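Local coordinates for arylsulfatase (Pseudoalteromonas sp. MB47, PDB 7AJ0), which probably hydrolyses sulfate esters of the algal polysaccharide fucoidan as an exo-acting sulfatase, working as a thermostable hexamer, at residues T110-S118 with S396-D404; G327-D335 with V448-S456. All blocks are in the same frame, centred on the assembly; numbering follows the deposited sequence.

Interaction 1: residues T110-S118 with S396-D404; sequences TTGRLPVRS and SNMYFDGID
Gly112 and Arg113 close the sulfatase signature that begins at the calcium ligand Cys102, the position converted to formylglycine in active members of this family, and here the end of that motif is fastened to the loop 396-404. Arg117, just beyond it, grips the carboxylate of Asp401 side-on: NE bonds to OD2 at 2.8 Å and NH2 to the syn lone pair of OD1 at 2.7 Å, the two flat groups nearly coplanar. With chi2 and chi3 both near -169°, the Arg117 chain runs extended from CG to NE and carries its guanidinium straight to the acid. Leu114 N meets Asp401 OD2 at 2.7 Å on that oxygen's anti side, tilted out of the carboxylate plane, so that OD2 accepts from two donors. Tyr399 CD2 lies over the centre of the Arg117 guanidinium, 3.3 Å from Arg117 CZ. A methionine in place of Arg117 has no side-chain N-H to give, and the buried Asp401 would probably lose its charge mate, its carboxylate held by Leu114 N but freer to turn. Arg113 bends at chi3 and sends NH1 to Tyr399 O at 2.8 Å, while a water joins NH1 to Tyr399 N. Its guanidinium is sandwiched between the Met398 methyl CE and Arg117 CB; NE pairs with Glu138. Farther back, CD of Arg113 sits 3.9 Å from the centroid of Phe400 in a CH-pi contact over the ring face. Gly112 O accepts Gly402 N at 3.1 Å and, more weakly, Asp401 N. Gly112 has positive phi, and a CB there would press on the Phe400 ring. The junction is buried: helix 489-505 meets Leu114 and Arg117 through His499, helix 377-387 packs Tyr381 and Met382 on Phe400, and Trp135 of helix 134-137 touches Thr111.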
ATOM      1  N   THR A 110      37.899   0.855 -14.009  1.00 23.63           N
ATOM      2  CA  THR A 110      38.938   0.927 -15.029  1.00 24.11           C
ATOM      3  C   THR A 110      39.186   2.344 -15.533  1.00 25.73           C
ATOM      4  O   THR A 110      39.883   2.517 -16.538  1.00 25.01           O
ATOM      5  CB  THR A 110      38.585   0.020 -16.214  1.00 24.33           C
ATOM      6  OG1 THR A 110      37.341   0.440 -16.790  1.00 24.38           O
ATOM      7  CG2 THR A 110      38.477  -1.427 -15.761  1.00 24.01           C
ATOM      8  N   THR A 111      38.640   3.360 -14.863  1.00 24.37           N
ATOM      9  CA  THR A 111      38.920   4.741 -15.232  1.00 24.78           C
ATOM     10  C   THR A 111      39.145   5.660 -14.041  1.00 24.63           C
ATOM     11  O   THR A 111      39.525   6.814 -14.254  1.00 25.02           O
ATOM     12  CB  THR A 111      37.779   5.325 -16.080  1.00 25.00           C
ATOM     13  OG1 THR A 111      36.592   5.440 -15.284  1.00 24.59           O
ATOM     14  CG2 THR A 111      37.498   4.444 -17.288  1.00 27.86           C
ATOM     15  N   GLY A 112      38.934   5.203 -12.809  1.00 24.15           N
ATOM     16  CA  GLY A 112      39.038   6.082 -11.663  1.00 24.04           C
ATOM     17  C   GLY A 112      38.003   7.180 -11.631  1.00 24.10           C
ATOM     18  O   GLY A 112      38.172   8.158 -10.899  1.00 24.17           O
ATOM     19  N   ARG A 113      36.921   7.035 -12.390  1.00 24.10           N
ATOM     20  CA  ARG A 113      36.003   8.136 -12.638  1.00 24.76           C
ATOM     21  C   ARG A 113      34.564   7.654 -12.595  1.00 24.03           C
ATOM     22  O   ARG A 113      34.224   6.641 -13.212  1.00 23.94           O
ATOM     23  CB  ARG A 113      36.303   8.780 -13.999  1.00 24.91           C
ATOM     24  CG  ARG A 113      37.377   9.843 -13.936  1.00 25.32           C
ATOM     25  CD  ARG A 113      38.122   9.998 -15.244  1.00 25.90           C
ATOM     26  NE  ARG A 113      37.255  10.324 -16.374  1.00 26.26           N
ATOM     27  CZ  ARG A 113      36.729  11.524 -16.599  1.00 26.63           C
ATOM     28  NH1 ARG A 113      36.959  12.524 -15.760  1.00 26.67           N
ATOM     29  NH2 ARG A 113      35.967  11.721 -17.666  1.00 27.00           N
ATOM     30  N   LEU A 114      33.731   8.376 -11.857  1.00 23.92           N
ATOM     31  CA  LEU A 114      32.300   8.130 -11.909  1.00 23.78           C
ATOM     32  C   LEU A 114      31.844   8.133 -13.366  1.00 24.17           C
ATOM     33  O   LEU A 114      32.266   8.999 -14.144  1.00 24.64           O
ATOM     34  CB  LEU A 114      31.553   9.193 -11.106  1.00 23.80           C
ATOM     35  CG  LEU A 114      31.712   9.086  -9.589  1.00 23.78           C
ATOM     36  CD1 LEU A 114      31.216  10.348  -8.906  1.00 23.59           C
ATOM     37  CD2 LEU A 114      30.972   7.864  -9.061  1.00 23.00           C
ATOM     38  N   PRO A 115      31.004   7.181 -13.778  1.00 24.04           N
ATOM     39  CA  PRO A 115      30.687   7.062 -15.211  1.00 24.46           C
ATOM     40  C   PRO A 115      29.926   8.246 -15.783  1.00 24.93           C
ATOM     41  O   PRO A 115      29.888   8.395 -17.011  1.00 25.41           O
ATOM     42  CB  PRO A 115      29.857   5.771 -15.289  1.00 24.20           C
ATOM     43  CG  PRO A 115      29.382   5.517 -13.903  1.00 23.71           C
ATOM     44  CD  PRO A 115      30.397   6.102 -12.974  1.00 25.82           C
ATOM     45  N   VAL A 116      29.320   9.094 -14.951  1.00 24.85           N
ATOM     46  CA  VAL A 116      28.651  10.269 -15.497  1.00 25.36           C
ATOM     47  C   VAL A 116      29.670  11.224 -16.111  1.00 25.86           C
ATOM     48  O   VAL A 116      29.345  11.978 -17.038  1.00 26.43           O
ATOM     49  CB  VAL A 116      27.805  10.960 -14.412  1.00 25.21           C
ATOM     50  CG1 VAL A 116      28.692  11.580 -13.340  1.00 25.03           C
ATOM     51  CG2 VAL A 116      26.896  12.004 -15.042  1.00 25.76           C
ATOM     52  N   ARG A 117      30.912  11.207 -15.620  1.00 25.70           N
ATOM     53  CA  ARG A 117      31.942  12.057 -16.205  1.00 26.21           C
ATOM     54  C   ARG A 117      32.390  11.527 -17.561  1.00 26.58           C
ATOM     55  O   ARG A 117      32.626  12.304 -18.493  1.00 27.22           O
ATOM     56  CB  ARG A 117      33.145  12.159 -15.269  1.00 25.98           C
ATOM     57  CG  ARG A 117      32.827  12.615 -13.856  1.00 25.63           C
ATOM     58  CD  ARG A 117      34.104  12.947 -13.102  1.00 25.60           C
ATOM     59  NE  ARG A 117      33.885  13.138 -11.671  1.00 25.23           N
ATOM     60  CZ  ARG A 117      33.542  14.292 -11.107  1.00 25.44           C
ATOM     61  NH1 ARG A 117      33.364  15.376 -11.847  1.00 26.00           N
ATOM     62  NH2 ARG A 117      33.373  14.359  -9.794  1.00 25.12           N
ATOM     63  N   SER A 118      32.509  10.206 -17.688  1.00 26.25           N
ATOM     64  CA  SER A 118      33.059   9.595 -18.891  1.00 26.60           C
ATOM     65  C   SER A 118      32.016   9.355 -19.971  1.00 26.94           C
ATOM     66  O   SER A 118      32.363   9.315 -21.157  1.00 27.49           O
ATOM     67  CB  SER A 118      33.726   8.261 -18.539  1.00 26.14           C
ATOM     68  OG  SER A 118      32.775   7.325 -18.057  1.00 25.65           O
ATOM     69  N   SER A 396      45.294  16.297 -16.767  1.00 30.23           N
ATOM     70  CA  SER A 396      44.876  17.334 -15.833  1.00 30.18           C
ATOM     71  C   SER A 396      43.543  17.976 -16.190  1.00 30.21           C
ATOM     72  O   SER A 396      42.998  18.725 -15.371  1.00 30.09           O
ATOM     73  CB  SER A 396      45.954  18.420 -15.758  1.00 30.93           C
ATOM     74  OG  SER A 396      47.213  17.853 -15.447  1.00 30.99           O
ATOM     75  N   ASN A 397      43.008  17.712 -17.378  1.00 30.42           N
ATOM     76  CA  ASN A 397      41.724  18.263 -17.790  1.00 30.51           C
ATOM     77  C   ASN A 397      40.549  17.383 -17.388  1.00 29.72           C
ATOM     78  O   ASN A 397      39.403  17.724 -17.700  1.00 29.76           O
ATOM     79  CB  ASN A 397      41.711  18.473 -19.308  1.00 31.25           C
ATOM     80  CG  ASN A 397      41.846  17.175 -20.077  1.00 31.08           C
ATOM     81  OD1 ASN A 397      42.882  16.511 -20.019  1.00 31.03           O
ATOM     82  ND2 ASN A 397      40.802  16.809 -20.807  1.00 31.04           N
ATOM     83  N   MET A 398      40.802  16.268 -16.709  1.00 29.05           N
ATOM     84  CA  MET A 398      39.765  15.335 -16.295  1.00 28.32           C
ATOM     85  C   MET A 398      39.785  15.188 -14.780  1.00 27.73           C
ATOM     86  O   MET A 398      40.853  15.051 -14.175  1.00 27.70           O
ATOM     87  CB  MET A 398      39.963  13.967 -16.961  1.00 28.12           C
ATOM     88  CG  MET A 398      39.719  13.970 -18.464  1.00 37.36           C
ATOM     89  SD  MET A 398      40.432  12.544 -19.316  1.00 28.68           S
ATOM     90  CE  MET A 398      39.769  11.185 -18.355  1.00 35.37           C
ATOM     91  N   TYR A 399      38.600  15.224 -14.174  1.00 27.32           N
ATOM     92  CA  TYR A 399      38.474  15.031 -12.737  1.00 26.78           C
ATOM     93  C   TYR A 399      38.433  13.541 -12.423  1.00 26.16           C
ATOM     94  O   TYR A 399      37.724  12.778 -13.086  1.00 25.99           O
ATOM     95  CB  TYR A 399      37.211  15.713 -12.216  1.00 26.67           C
ATOM     96  CG  TYR A 399      37.164  15.872 -10.714  1.00 26.32           C
ATOM     97  CD1 TYR A 399      37.672  17.009 -10.105  1.00 26.67           C
ATOM     98  CD2 TYR A 399      36.606  14.893  -9.906  1.00 25.69           C
ATOM     99  CE1 TYR A 399      37.631  17.167  -8.736  1.00 26.41           C
ATOM    100  CE2 TYR A 399      36.560  15.045  -8.531  1.00 25.43           C
ATOM    101  CZ  TYR A 399      37.073  16.185  -7.953  1.00 25.80           C
ATOM    102  OH  TYR A 399      37.033  16.350  -6.589  1.00 25.60           O
ATOM    103  N   PHE A 400      39.190  13.129 -11.411  1.00 25.88           N
ATOM    104  CA  PHE A 400      39.275  11.731 -11.008  1.00 25.36           C
ATOM    105  C   PHE A 400      38.689  11.573  -9.614  1.00 24.88           C
ATOM    106  O   PHE A 400      39.115  12.249  -8.672  1.00 24.96           O
ATOM    107  CB  PHE A 400      40.719  11.241 -11.062  1.00 25.51           C
ATOM    108  CG  PHE A 400      41.202  10.973 -12.454  1.00 25.91           C
ATOM    109  CD1 PHE A 400      41.034   9.725 -13.026  1.00 25.68           C
ATOM    110  CD2 PHE A 400      41.805  11.972 -13.198  1.00 26.56           C
ATOM    111  CE1 PHE A 400      41.467   9.474 -14.310  1.00 26.09           C
ATOM    112  CE2 PHE A 400      42.240  11.726 -14.484  1.00 26.99           C
ATOM    113  CZ  PHE A 400      42.071  10.476 -15.041  1.00 26.75           C
ATOM    114  N   ASP A 401      37.711  10.678  -9.491  1.00 24.43           N
ATOM    115  CA  ASP A 401      37.007  10.462  -8.238  1.00 24.01           C
ATOM    116  C   ASP A 401      37.710   9.476  -7.319  1.00 24.68           C
ATOM    117  O   ASP A 401      37.441   9.476  -6.111  1.00 23.47           O
ATOM    118  CB  ASP A 401      35.590   9.962  -8.532  1.00 23.75           C
ATOM    119  CG  ASP A 401      34.796  10.934  -9.380  1.00 24.10           C
ATOM    120  OD1 ASP A 401      34.400  11.997  -8.860  1.00 24.26           O
ATOM    121  OD2 ASP A 401      34.582  10.645 -10.577  1.00 24.27           O
ATOM    122  N   GLY A 402      38.602   8.648  -7.854  1.00 25.32           N
ATOM    123  CA  GLY A 402      39.265   7.659  -7.035  1.00 25.93           C
ATOM    124  C   GLY A 402      40.280   8.279  -6.095  1.00 23.69           C
ATOM    125  O   GLY A 402      40.878   9.317  -6.378  1.00 24.10           O
ATOM    126  N   ILE A 403      40.469   7.621  -4.954  1.00 23.44           N
ATOM    127  CA  ILE A 403      41.420   8.044  -3.935  1.00 23.64           C
ATOM    128  C   ILE A 403      42.376   6.892  -3.665  1.00 23.60           C
ATOM    129  O   ILE A 403      41.945   5.742  -3.518  1.00 23.26           O
ATOM    130  CB  ILE A 403      40.709   8.475  -2.638  1.00 23.49           C
ATOM    131  CG1 ILE A 403      39.792   9.669  -2.909  1.00 23.60           C
ATOM    132  CG2 ILE A 403      41.734   8.797  -1.561  1.00 23.74           C
ATOM    133  CD1 ILE A 403      38.788   9.934  -1.805  1.00 23.41           C
ATOM    134  N   ASP A 404      43.669   7.198  -3.605  1.00 23.99           N
ATOM    135  CA  ASP A 404      44.665   6.202  -3.230  1.00 24.04           C
ATOM    136  C   ASP A 404      44.436   5.765  -1.788  1.00 23.82           C
ATOM    137  O   ASP A 404      44.456   6.591  -0.873  1.00 23.96           O
ATOM    138  CB  ASP A 404      46.067   6.782  -3.401  1.00 24.58           C
ATOM    139  CG  ASP A 404      47.154   5.834  -2.927  1.00 33.29           C
ATOM    140  OD1 ASP A 404      46.898   4.614  -2.859  1.00 24.41           O
ATOM    141  OD2 ASP A 404      48.265   6.314  -2.614  1.00 35.65           O
TER
HETATM  142  O   HOH W   1      36.044  15.406 -15.900  1.00 22.07           O

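Interaction 2: residues G327-D335 with V448-S456; sequences GPNEDTWPD and VPRRNIDAS
Asp331 and Arg450 lead a loop-to-loop contact at a subunit interface, where the segment following strand 318-324 of the central sheet meets the connection between strands 442-446 and 456-460. The Asp331 carboxylate receives two successive backbone N-H groups: Ile453 N bonds to OD1 at 3.1 Å, nearly straight at 164° and on the syn side, and Asp454 N bonds to OD2 at 3.0 Å from above the carboxylate plane. Beside OD1 lies the Ile453 side chain, whose CD1 also touches Asn329 OD1. OD2 of Asp331 stands only 3.0 Å from OD2 of Asp454, a close pair of acceptors whose mutual repulsion is probably offset by the backbone N-H groups and by Arg451 NH1, which forms a salt bridge with Asp454 OD2. The Arg451 guanidinium also has Asp331 O over the centre of one face. The connecting loop opens as a type II beta turn from Val448 to Arg451, with Arg450 at its positive-phi third position. From there an extended Arg450 chain lays its guanidinium flat on Trp333, planes 7° apart and CZ 3.7 Å from the centroid of the five-membered ring. Pro334 CB covers the other ring face, after a cis peptide. Arg450 NH2 pairs with Asp473 and Trp333 NE1 with Met472 O, both of a third subunit, whereas Arg451 and Asp454 bond respectively to Gln483 and His482 of a second.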
ATOM      1  N   GLY A 327      25.177  -4.903  -6.431  1.00 21.31           N
ATOM      2  CA  GLY A 327      24.424  -5.759  -5.548  1.00 21.29           C
ATOM      3  C   GLY A 327      23.655  -6.824  -6.296  1.00 21.48           C
ATOM      4  O   GLY A 327      23.706  -6.936  -7.528  1.00 21.63           O
ATOM      5  N   PRO A 328      22.903  -7.619  -5.540  1.00 21.53           N
ATOM      6  CA  PRO A 328      22.216  -8.768  -6.143  1.00 21.75           C
ATOM      7  C   PRO A 328      21.143  -8.337  -7.130  1.00 21.99           C
ATOM      8  O   PRO A 328      20.441  -7.345  -6.923  1.00 22.03           O
ATOM      9  CB  PRO A 328      21.606  -9.494  -4.937  1.00 21.79           C
ATOM     10  CG  PRO A 328      21.416  -8.419  -3.914  1.00 21.67           C
ATOM     11  CD  PRO A 328      22.554  -7.440  -4.117  1.00 27.23           C
ATOM     12  N   ASN A 329      21.023  -9.102  -8.213  1.00 22.21           N
ATOM     13  CA  ASN A 329      19.981  -8.888  -9.214  1.00 30.87           C
ATOM     14  C   ASN A 329      18.737  -9.640  -8.756  1.00 22.76           C
ATOM     15  O   ASN A 329      18.492 -10.781  -9.151  1.00 22.97           O
ATOM     16  CB  ASN A 329      20.444  -9.361 -10.586  1.00 31.55           C
ATOM     17  CG  ASN A 329      19.451  -9.025 -11.681  1.00 23.13           C
ATOM     18  OD1 ASN A 329      18.317  -8.637 -11.406  1.00 32.43           O
ATOM     19  ND2 ASN A 329      19.875  -9.177 -12.930  1.00 24.38           N
ATOM     20  N   GLU A 330      17.938  -8.992  -7.908  1.00 22.75           N
ATOM     21  CA  GLU A 330      16.725  -9.626  -7.409  1.00 23.01           C
ATOM     22  C   GLU A 330      15.675  -9.814  -8.498  1.00 23.45           C
ATOM     23  O   GLU A 330      14.765 -10.632  -8.325  1.00 27.32           O
ATOM     24  CB  GLU A 330      16.135  -8.800  -6.266  1.00 22.96           C
ATOM     25  CG  GLU A 330      17.085  -8.589  -5.100  1.00 22.60           C
ATOM     26  CD  GLU A 330      16.375  -8.100  -3.851  1.00 50.47           C
ATOM     27  OE1 GLU A 330      15.464  -7.254  -3.973  1.00 46.80           O
ATOM     28  OE2 GLU A 330      16.722  -8.573  -2.746  1.00 49.56           O
ATOM     29  N   ASP A 331      15.784  -9.088  -9.613  1.00 31.36           N
ATOM     30  CA  ASP A 331      14.757  -9.164 -10.645  1.00 24.03           C
ATOM     31  C   ASP A 331      14.713 -10.533 -11.311  1.00 24.29           C
ATOM     32  O   ASP A 331      13.662 -10.934 -11.823  1.00 24.75           O
ATOM     33  CB  ASP A 331      14.987  -8.088 -11.707  1.00 24.13           C
ATOM     34  CG  ASP A 331      14.769  -6.689 -11.174  1.00 25.73           C
ATOM     35  OD1 ASP A 331      15.635  -6.203 -10.414  1.00 23.61           O
ATOM     36  OD2 ASP A 331      13.731  -6.079 -11.516  1.00 24.38           O
ATOM     37  N   THR A 332      15.834 -11.254 -11.330  1.00 24.06           N
ATOM     38  CA  THR A 332      15.900 -12.567 -11.955  1.00 24.33           C
ATOM     39  C   THR A 332      15.768 -13.698 -10.941  1.00 24.31           C
ATOM     40  O   THR A 332      16.187 -14.826 -11.220  1.00 24.43           O
ATOM     41  CB  THR A 332      17.203 -12.718 -12.747  1.00 24.21           C
ATOM     42  OG1 THR A 332      18.330 -12.483 -11.895  1.00 23.73           O
ATOM     43  CG2 THR A 332      17.235 -11.737 -13.902  1.00 24.38           C
ATOM     44  N   TRP A 333      15.192 -13.417  -9.777  1.00 24.21           N
ATOM     45  CA  TRP A 333      14.985 -14.444  -8.767  1.00 24.26           C
ATOM     46  C   TRP A 333      14.263 -15.641  -9.387  1.00 24.77           C
ATOM     47  O   TRP A 333      13.345 -15.455 -10.197  1.00 25.15           O
ATOM     48  CB  TRP A 333      14.174 -13.865  -7.600  1.00 24.24           C
ATOM     49  CG  TRP A 333      14.094 -14.780  -6.431  1.00 24.29           C
ATOM     50  CD1 TRP A 333      14.926 -14.805  -5.348  1.00 23.96           C
ATOM     51  CD2 TRP A 333      13.144 -15.832  -6.233  1.00 24.75           C
ATOM     52  NE1 TRP A 333      14.548 -15.807  -4.486  1.00 27.04           N
ATOM     53  CE2 TRP A 333      13.456 -16.452  -5.007  1.00 24.69           C
ATOM     54  CE3 TRP A 333      12.058 -16.308  -6.972  1.00 25.27           C
ATOM     55  CZ2 TRP A 333      12.719 -17.519  -4.503  1.00 25.13           C
ATOM     56  CZ3 TRP A 333      11.329 -17.369  -6.470  1.00 25.70           C
ATOM     57  CH2 TRP A 333      11.662 -17.962  -5.248  1.00 26.65           C
ATOM     58  N   PRO A 334      14.628 -16.884  -9.025  1.00 24.85           N
ATOM     59  CA  PRO A 334      15.584 -17.298  -7.992  1.00 24.53           C
ATOM     60  C   PRO A 334      17.032 -17.406  -8.453  1.00 24.25           C
ATOM     61  O   PRO A 334      17.853 -17.974  -7.737  1.00 30.18           O
ATOM     62  CB  PRO A 334      15.059 -18.685  -7.589  1.00 24.95           C
ATOM     63  CG  PRO A 334      14.510 -19.228  -8.868  1.00 25.40           C
ATOM     64  CD  PRO A 334      13.963 -18.045  -9.647  1.00 25.40           C
ATOM     65  N   ASP A 335      17.342 -16.875  -9.630  1.00 24.23           N
ATOM     66  CA  ASP A 335      18.725 -16.813 -10.102  1.00 23.99           C
ATOM     67  C   ASP A 335      19.374 -15.514  -9.616  1.00 23.53           C
ATOM     68  O   ASP A 335      19.778 -14.648 -10.391  1.00 24.98           O
ATOM     69  CB  ASP A 335      18.769 -16.934 -11.620  1.00 24.29           C
ATOM     70  CG  ASP A 335      20.122 -17.398 -12.129  1.00 37.87           C
ATOM     71  OD1 ASP A 335      21.047 -17.558 -11.304  1.00 29.28           O
ATOM     72  OD2 ASP A 335      20.259 -17.608 -13.353  1.00 24.51           O
ATOM     73  N   VAL A 448       6.764  -3.704  -7.403  1.00 26.09           N
ATOM     74  CA  VAL A 448       6.587  -5.149  -7.318  1.00 28.51           C
ATOM     75  C   VAL A 448       7.738  -5.706  -6.493  1.00 25.58           C
ATOM     76  O   VAL A 448       8.888  -5.325  -6.720  1.00 25.15           O
ATOM     77  CB  VAL A 448       6.554  -5.819  -8.705  1.00 26.41           C
ATOM     78  CG1 VAL A 448       6.258  -7.305  -8.571  1.00 27.69           C
ATOM     79  CG2 VAL A 448       5.528  -5.150  -9.610  1.00 27.01           C
ATOM     80  N   PRO A 449       7.486  -6.600  -5.534  1.00 27.27           N
ATOM     81  CA  PRO A 449       8.596  -7.152  -4.744  1.00 25.26           C
ATOM     82  C   PRO A 449       9.653  -7.798  -5.629  1.00 24.84           C
ATOM     83  O   PRO A 449       9.340  -8.536  -6.565  1.00 25.11           O
ATOM     84  CB  PRO A 449       7.912  -8.186  -3.839  1.00 32.08           C
ATOM     85  CG  PRO A 449       6.491  -7.735  -3.752  1.00 30.52           C
ATOM     86  CD  PRO A 449       6.177  -7.116  -5.089  1.00 34.11           C
ATOM     87  N   ARG A 450      10.914  -7.507  -5.320  1.00 24.34           N
ATOM     88  CA  ARG A 450      12.119  -7.984  -5.984  1.00 24.53           C
ATOM     89  C   ARG A 450      12.430  -7.203  -7.260  1.00 27.10           C
ATOM     90  O   ARG A 450      13.516  -7.376  -7.814  1.00 23.82           O
ATOM     91  CB  ARG A 450      12.064  -9.481  -6.349  1.00 24.20           C
ATOM     92  CG  ARG A 450      11.931 -10.435  -5.180  1.00 28.90           C
ATOM     93  CD  ARG A 450      12.104 -11.879  -5.656  1.00 27.08           C
ATOM     94  NE  ARG A 450      11.968 -12.842  -4.569  1.00 24.51           N
ATOM     95  CZ  ARG A 450      10.953 -13.693  -4.431  1.00 34.05           C
ATOM     96  NH1 ARG A 450       9.966 -13.726  -5.319  1.00 42.58           N
ATOM     97  NH2 ARG A 450      10.936 -14.526  -3.401  1.00 46.86           N
ATOM     98  N   ARG A 451      11.531  -6.355  -7.746  1.00 33.95           N
ATOM     99  CA  ARG A 451      11.652  -5.791  -9.090  1.00 24.53           C
ATOM    100  C   ARG A 451      12.243  -4.383  -9.043  1.00 24.32           C
ATOM    101  O   ARG A 451      11.675  -3.410  -9.546  1.00 24.61           O
ATOM    102  CB  ARG A 451      10.292  -5.803  -9.782  1.00 25.13           C
ATOM    103  CG  ARG A 451       9.853  -7.192 -10.220  1.00 25.42           C
ATOM    104  CD  ARG A 451      10.788  -7.721 -11.295  1.00 29.62           C
ATOM    105  NE  ARG A 451      10.389  -9.027 -11.806  1.00 37.89           N
ATOM    106  CZ  ARG A 451      10.895  -9.579 -12.902  1.00 33.92           C
ATOM    107  NH1 ARG A 451      11.817  -8.931 -13.605  1.00 25.62           N
ATOM    108  NH2 ARG A 451      10.477 -10.772 -13.299  1.00 47.65           N
ATOM    109  N   ASN A 452      13.434  -4.303  -8.444  1.00 23.84           N
ATOM    110  CA  ASN A 452      14.122  -3.024  -8.320  1.00 23.64           C
ATOM    111  C   ASN A 452      14.424  -2.425  -9.688  1.00 23.83           C
ATOM    112  O   ASN A 452      14.212  -1.228  -9.916  1.00 23.99           O
ATOM    113  CB  ASN A 452      15.413  -3.209  -7.520  1.00 23.16           C
ATOM    114  CG  ASN A 452      15.195  -3.979  -6.234  1.00 26.10           C
ATOM    115  OD1 ASN A 452      15.705  -5.090  -6.065  1.00 27.10           O
ATOM    116  ND2 ASN A 452      14.432  -3.395  -5.319  1.00 33.29           N
ATOM    117  N   ILE A 453      14.920  -3.244 -10.614  1.00 23.85           N
ATOM    118  CA  ILE A 453      15.320  -2.733 -11.920  1.00 24.07           C
ATOM    119  C   ILE A 453      14.100  -2.465 -12.793  1.00 24.64           C
ATOM    120  O   ILE A 453      13.991  -1.411 -13.430  1.00 28.51           O
ATOM    121  CB  ILE A 453      16.285  -3.720 -12.605  1.00 23.96           C
ATOM    122  CG1 ILE A 453      17.566  -3.881 -11.787  1.00 23.44           C
ATOM    123  CG2 ILE A 453      16.615  -3.251 -14.022  1.00 24.28           C
ATOM    124  CD1 ILE A 453      18.398  -5.090 -12.174  1.00 29.85           C
ATOM    125  N   ASP A 454      13.158  -3.407 -12.824  1.00 27.32           N
ATOM    126  CA  ASP A 454      12.158  -3.472 -13.878  1.00 25.50           C
ATOM    127  C   ASP A 454      10.796  -2.909 -13.497  1.00 25.87           C
ATOM    128  O   ASP A 454       9.920  -2.833 -14.364  1.00 26.44           O
ATOM    129  CB  ASP A 454      11.989  -4.932 -14.328  1.00 25.66           C
ATOM    130  CG  ASP A 454      13.288  -5.542 -14.822  1.00 28.63           C
ATOM    131  OD1 ASP A 454      13.985  -4.880 -15.621  1.00 38.36           O
ATOM    132  OD2 ASP A 454      13.618  -6.675 -14.409  1.00 25.97           O
ATOM    133  N   ALA A 455      10.591  -2.513 -12.246  1.00 25.62           N
ATOM    134  CA  ALA A 455       9.287  -2.015 -11.818  1.00 26.01           C
ATOM    135  C   ALA A 455       9.459  -0.971 -10.719  1.00 25.74           C
ATOM    136  O   ALA A 455       8.843  -1.046  -9.653  1.00 28.70           O
ATOM    137  CB  ALA A 455       8.394  -3.168 -11.354  1.00 26.20           C
ATOM    138  N   SER A 456      10.293   0.034 -10.977  1.00 25.57           N
ATOM    139  CA  SER A 456      10.607   1.050  -9.989  1.00 25.52           C
ATOM    140  C   SER A 456      10.391   2.445 -10.557  1.00 25.69           C
ATOM    141  O   SER A 456      10.313   2.645 -11.772  1.00 26.04           O
ATOM    142  CB  SER A 456      12.060   0.924  -9.497  1.00 26.02           C
ATOM    143  OG  SER A 456      12.193  -0.137  -8.571  1.00 32.07           O
TER

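Both contacts are buried and both are built round an acid, but interaction 1 lies inside one subunit, with no other chain touching it, and its carboxylate is matched by an arginine in a bidentate salt bridge. Interaction 2 lies farther from the chain centre, among four copies of the protein; its acid relies on backbone N-H groups, and its arginines stack or pair within the chain and also bond to neighbouring subunits. The centres of interaction 1 and interaction 2 are 29 Å apart, and they share no segment. Each nonetheless continues from a calcium-binding element: 110-118 from the helix starting at Cys102, and 327-335 from Asp325 and Asn326.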